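Local structure of intracellular exo-alpha-(1->5)-L-arabinofuranosidase (Bifidobacterium longum, 2Y2W) at residues D[306-311]-D[390-395]; D[464-469]-D[481-487]. The protein cleaves terminal alpha-(1->5)-L-arabinofuranosyl bonds of arabinans as an exo-acting enzyme of glycoside hydrolase family 51, and is also active on wheat arabinoxylan. One frame throughout, in Å; residues are numbered along the deposited sequence.

Interaction 1. Residues D[306-311]-D[390-395]; sequences SSEDMT and SLMITL
S390, midway along its helix, meets S307 near the beginning of the other: its OG stands 3.8 Å from OG of S307, and the two hydroxyls pass each other without bonding, S390 OG turning back to the carbonyl of V387 in its own helix. One residue on, L391 reaches across with a single branch. Its CD2 lies 3.9 Å from CA of S307 and 3.7 Å from CE of M310, while its backbone O faces the M310 sulfur. M310 enters from the other helix with CG anti to its backbone N (chi1 -175°) and stays extended through chi2; a bend at chi3 (-89°) then turns CE onto the L391 side chain, which it crosses obliquely. Over 307-311 and 390-395 the two helices run nearly parallel, 9.4 Å apart and inclined by 24°, as neighbouring helices do on the outside of the (beta/alpha)8 barrel of this family; F338, W341 and Y287 of barrel strands 335-341 and 280-287 lie beneath them. T394 comes next, fitting its OG1 against CB of S307 at 3.3 Å. The T394 and T311 side chains cross at about a right angle, CG2 of T394 lying 3.4 Å from OG1 of T311, a hydroxyl held by S307 O of its own helix, above that carbonyl's plane. At the end of the segment L395 sets CG 4.0 Å from SD of M310, the two side chains crossing almost perpendicularly. Shortening M310 to an alanine would probably leave a gap facing L391 CD2, where CE sat, and L395 CG, where SD sat.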
loop_
_atom_site.group_PDB
_atom_site.type_symbol
_atom_site.label_atom_id
_atom_site.label_comp_id
_atom_site.label_asym_id
_atom_site.label_seq_id
_atom_site.Cartn_x
_atom_site.Cartn_y
_atom_site.Cartn_z
ATOM N N SER D 306 10.167 10.075 38.037
ATOM C CA SER D 306 9.821 9.767 36.644
ATOM C C SER D 306 9.300 10.969 35.862
ATOM O O SER D 306 9.328 10.969 34.629
ATOM C CB SER D 306 8.809 8.622 36.572
ATOM O OG SER D 306 9.431 7.384 36.866
ATOM N N SER D 307 8.828 11.983 36.583
ATOM C CA SER D 307 8.363 13.234 35.978
ATOM C C SER D 307 9.460 13.947 35.184
ATOM O O SER D 307 9.171 14.662 34.221
ATOM C CB SER D 307 7.785 14.166 37.047
ATOM O OG SER D 307 8.569 14.149 38.226
ATOM N N GLU D 308 10.711 13.735 35.592
ATOM C CA GLU D 308 11.880 14.318 34.925
ATOM C C GLU D 308 12.057 13.801 33.498
ATOM O O GLU D 308 12.509 14.535 32.617
ATOM C CB GLU D 308 13.148 14.048 35.740
ATOM C CG GLU D 308 13.131 14.642 37.147
ATOM C CD GLU D 308 13.136 16.161 37.153
ATOM O OE1 GLU D 308 14.014 16.763 36.493
ATOM O OE2 GLU D 308 12.263 16.753 37.823
ATOM N N ASP D 309 11.708 12.533 33.285
ATOM C CA ASP D 309 11.682 11.938 31.953
ATOM C C ASP D 309 10.618 12.634 31.098
ATOM O O ASP D 309 10.883 13.005 29.955
ATOM C CB ASP D 309 11.419 10.430 32.049
ATOM C CG ASP D 309 11.493 9.728 30.700
ATOM O OD1 ASP D 309 10.475 9.711 29.974
ATOM O OD2 ASP D 309 12.572 9.192 30.364
ATOM N N MET D 310 9.430 12.823 31.675
ATOM C CA MET D 310 8.316 13.491 31.000
ATOM C C MET D 310 8.630 14.952 30.652
ATOM O O MET D 310 8.236 15.435 29.592
ATOM C CB MET D 310 7.039 13.393 31.846
ATOM C CG MET D 310 5.790 13.949 31.171
ATOM S SD MET D 310 4.321 13.925 32.216
ATOM C CE MET D 310 3.665 12.299 31.852
ATOM N N THR D 311 9.336 15.645 31.544
ATOM C CA THR D 311 9.752 17.032 31.306
ATOM C C THR D 311 10.652 17.135 30.068
ATOM O O THR D 311 10.402 17.957 29.182
ATOM C CB THR D 311 10.445 17.645 32.555
ATOM O OG1 THR D 311 9.556 17.577 33.678
ATOM C CG2 THR D 311 10.828 19.101 32.317
ATOM N N SER D 390 2.610 13.272 40.509
ATOM C CA SER D 390 3.678 14.156 40.033
ATOM C C SER D 390 3.681 14.299 38.512
ATOM O O SER D 390 4.055 15.353 37.989
ATOM C CB SER D 390 5.053 13.690 40.532
ATOM O OG SER D 390 5.487 12.521 39.858
ATOM N N LEU D 391 3.274 13.243 37.806
ATOM C CA LEU D 391 3.145 13.298 36.346
ATOM C C LEU D 391 2.059 14.289 35.934
ATOM O O LEU D 391 2.256 15.086 35.015
ATOM C CB LEU D 391 2.859 11.913 35.754
ATOM C CG LEU D 391 3.935 10.824 35.822
ATOM C CD1 LEU D 391 3.380 9.511 35.296
ATOM C CD2 LEU D 391 5.198 11.207 35.066
ATOM N N MET D 392 0.927 14.242 36.635
ATOM C CA MET D 392 -0.170 15.188 36.434
ATOM C C MET D 392 0.271 16.632 36.694
ATOM O O MET D 392 -0.132 17.544 35.969
ATOM C CB MET D 392 -1.367 14.818 37.320
ATOM C CG MET D 392 -2.593 15.718 37.150
ATOM S SD MET D 392 -3.163 15.895 35.440
ATOM C CE MET D 392 -3.843 14.265 35.129
ATOM N N ILE D 393 1.096 16.821 37.726
ATOM C CA ILE D 393 1.684 18.129 38.047
ATOM C C ILE D 393 2.543 18.654 36.891
ATOM O O ILE D 393 2.423 19.821 36.507
ATOM C CB ILE D 393 2.499 18.078 39.375
ATOM C CG1 ILE D 393 1.549 17.994 40.578
ATOM C CG2 ILE D 393 3.445 19.281 39.502
ATOM C CD1 ILE D 393 2.214 17.610 41.891
ATOM N N THR D 394 3.390 17.787 36.332
ATOM C CA THR D 394 4.228 18.149 35.182
ATOM C C THR D 394 3.368 18.479 33.962
ATOM O O THR D 394 3.681 19.405 33.205
ATOM C CB THR D 394 5.248 17.035 34.836
ATOM O OG1 THR D 394 6.066 16.766 35.980
ATOM C CG2 THR D 394 6.153 17.450 33.676
ATOM N N LEU D 395 2.284 17.724 33.789
ATOM C CA LEU D 395 1.338 17.964 32.703
ATOM C C LEU D 395 0.669 19.327 32.855
ATOM O O LEU D 395 0.546 20.074 31.883
ATOM C CB LEU D 395 0.285 16.849 32.633
ATOM C CG LEU D 395 0.694 15.486 32.062
ATOM C CD1 LEU D 395 -0.355 14.439 32.400
ATOM C CD2 LEU D 395 0.929 15.544 30.556
#

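Interaction 2. Residues D[464-469]-D[481-487]; sequences PAIDAV and LLAVNRD
R486 and P464 lie side by side and point the same way at one end of an antiparallel beta hairpin, strands 462-473 and 478-485, within the C-terminal beta domain. The arginine's CG is anti to its carbonyl carbon (chi1 -70°), and a bend at chi3 carries the guanidinium back over the neighbouring strand. There CB of D467 sits over one face of the group, A465 O lies at its edge in plane, and P464 O approaches obliquely, 2.8 Å from NH2. Beyond the hairpin, NH1 forms a salt bridge with E308. The D467 carboxylate, with OD2 well out of the guanidinium plane and no N-H pointing to it, can probably contribute charge alone.

D467, V469, L482 and V484 share one sheet face, where V469 CG2 leans obliquely on L482 CB; I393 of helix 382-397 covers V469 and D467. On the other face I466 crosses N485 obliquely, CD1 meeting OD1 at 3.4 Å while N485 ND2 is hydrogen-bonded to P555 O, and the methyls of A468 and A483 meet at 3.8 Å.

Paired backbone bonds at D467-V484 and V469-L482 fix this register. Past the last bridge, R486 N donates to A465 O at 2.8 Å, tilted 32° from the carbonyl plane.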
loop_
_atom_site.group_PDB
_atom_site.type_symbol
_atom_site.label_atom_id
_atom_site.label_comp_id
_atom_site.label_asym_id
_atom_site.label_seq_id
_atom_site.Cartn_x
_atom_site.Cartn_y
_atom_site.Cartn_z
ATOM N N PRO D 464 15.004 18.039 42.482
ATOM C CA PRO D 464 14.272 18.542 43.648
ATOM C C PRO D 464 13.310 17.501 44.211
ATOM O O PRO D 464 12.636 16.803 43.450
ATOM C CB PRO D 464 13.491 19.735 43.087
ATOM C CG PRO D 464 14.261 20.164 41.891
ATOM C CD PRO D 464 14.802 18.899 41.301
ATOM N N ALA D 465 13.263 17.395 45.535
ATOM C CA ALA D 465 12.379 16.447 46.204
ATOM C C ALA D 465 10.915 16.866 46.080
ATOM O O ALA D 465 10.050 16.037 45.791
ATOM C CB ALA D 465 12.773 16.295 47.669
ATOM N N ILE D 466 10.651 18.154 46.295
ATOM C CA ILE D 466 9.295 18.696 46.227
ATOM C C ILE D 466 8.992 19.225 44.823
ATOM O O ILE D 466 9.835 19.875 44.198
ATOM C CB ILE D 466 9.060 19.806 47.301
ATOM C CG1 ILE D 466 9.445 19.314 48.705
ATOM C CG2 ILE D 466 7.611 20.316 47.277
ATOM C CD1 ILE D 466 8.617 18.137 49.240
ATOM N N ASP D 467 7.786 18.925 44.343
ATOM C CA ASP D 467 7.292 19.384 43.047
ATOM C C ASP D 467 5.813 19.748 43.184
ATOM O O ASP D 467 5.056 19.006 43.814
ATOM C CB ASP D 467 7.485 18.283 41.997
ATOM C CG ASP D 467 7.278 18.777 40.573
ATOM O OD1 ASP D 467 7.369 20.001 40.331
ATOM O OD2 ASP D 467 7.031 17.927 39.690
ATOM N N ALA D 468 5.402 20.880 42.603
ATOM C CA ALA D 468 4.044 21.409 42.813
ATOM C C ALA D 468 3.462 22.252 41.668
ATOM O O ALA D 468 4.203 22.857 40.887
ATOM C CB ALA D 468 3.989 22.198 44.123
ATOM N N VAL D 469 2.128 22.277 41.588
ATOM C CA VAL D 469 1.375 23.174 40.693
ATOM C C VAL D 469 0.303 23.963 41.432
ATOM O O VAL D 469 -0.246 23.499 42.432
ATOM C CB VAL D 469 0.642 22.430 39.542
ATOM C CG1 VAL D 469 1.552 22.223 38.364
ATOM C CG2 VAL D 469 0.018 21.118 40.020
ATOM N N LEU D 481 -3.961 23.703 45.050
ATOM C CA LEU D 481 -2.535 23.378 45.058
ATOM C C LEU D 481 -2.321 21.869 45.152
ATOM O O LEU D 481 -2.867 21.206 46.038
ATOM C CB LEU D 481 -1.811 24.088 46.212
ATOM C CG LEU D 481 -0.386 23.634 46.570
ATOM C CD1 LEU D 481 0.630 24.049 45.512
ATOM C CD2 LEU D 481 0.035 24.163 47.931
ATOM N N LEU D 482 -1.521 21.343 44.229
ATOM C CA LEU D 482 -1.117 19.940 44.244
ATOM C C LEU D 482 0.396 19.867 44.411
ATOM O O LEU D 482 1.133 20.533 43.683
ATOM C CB LEU D 482 -1.537 19.239 42.947
ATOM C CG LEU D 482 -3.017 19.228 42.548
ATOM C CD1 LEU D 482 -3.164 19.049 41.045
ATOM C CD2 LEU D 482 -3.785 18.151 43.294
ATOM N N ALA D 483 0.852 19.067 45.373
ATOM C CA ALA D 483 2.285 18.927 45.642
ATOM C C ALA D 483 2.697 17.487 45.939
ATOM O O ALA D 483 1.924 16.712 46.503
ATOM C CB ALA D 483 2.712 19.854 46.777
ATOM N N VAL D 484 3.925 17.147 45.556
ATOM C CA VAL D 484 4.456 15.793 45.714
ATOM C C VAL D 484 5.812 15.798 46.428
ATOM O O VAL D 484 6.649 16.669 46.184
ATOM C CB VAL D 484 4.548 15.067 44.334
ATOM C CG1 VAL D 484 5.625 13.985 44.326
ATOM C CG2 VAL D 484 3.202 14.461 43.965
ATOM N N ASN D 485 6.005 14.829 47.323
ATOM C CA ASN D 485 7.302 14.587 47.952
ATOM C C ASN D 485 7.968 13.355 47.342
ATOM O O ASN D 485 7.472 12.235 47.489
ATOM C CB ASN D 485 7.155 14.427 49.471
ATOM C CG ASN D 485 8.496 14.333 50.187
ATOM O OD1 ASN D 485 9.511 14.849 49.713
ATOM N ND2 ASN D 485 8.502 13.674 51.339
ATOM N N ARG D 486 9.090 13.574 46.660
ATOM C CA ARG D 486 9.761 12.519 45.894
ATOM C C ARG D 486 10.854 11.763 46.660
ATOM O O ARG D 486 11.304 10.707 46.210
ATOM C CB ARG D 486 10.316 13.077 44.577
ATOM C CG ARG D 486 9.240 13.446 43.565
ATOM C CD ARG D 486 9.824 13.790 42.206
ATOM N NE ARG D 486 10.301 15.169 42.131
ATOM C CZ ARG D 486 10.730 15.759 41.018
ATOM N NH1 ARG D 486 10.747 15.098 39.867
ATOM N NH2 ARG D 486 11.143 17.018 41.056
ATOM N N ASP D 487 11.272 12.300 47.806
ATOM C CA ASP D 487 12.257 11.638 48.666
ATOM C C ASP D 487 11.673 10.341 49.220
ATOM O O ASP D 487 10.513 10.304 49.637
ATOM C CB ASP D 487 12.690 12.568 49.807
ATOM C CG ASP D 487 13.980 12.115 50.490
ATOM O OD1 ASP D 487 14.079 10.937 50.900
ATOM O OD2 ASP D 487 14.894 12.954 50.635
#

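How the interactions relate
Adjoining parts of two domains meet here, with the centres of interactions 1 and 2 about 11 Å apart. The catalytic barrel and the beta domain are tied by charge at one point: E308 OE2 and R486 NH1 form a salt bridge at 3.0 Å. A second seam is plain packing, where I393, from the middle of 390-395, sets CD1 3.6 Å from L482 O. Interaction 1 is the nearer to the active site. The L391 side chain is about 8 Å from that of Y286, and the M310 side chain about 10 Å from that of E340, respectively a probable arabinofuranose-binding residue and the probable nucleophile. Interaction 2 lies away from these sites.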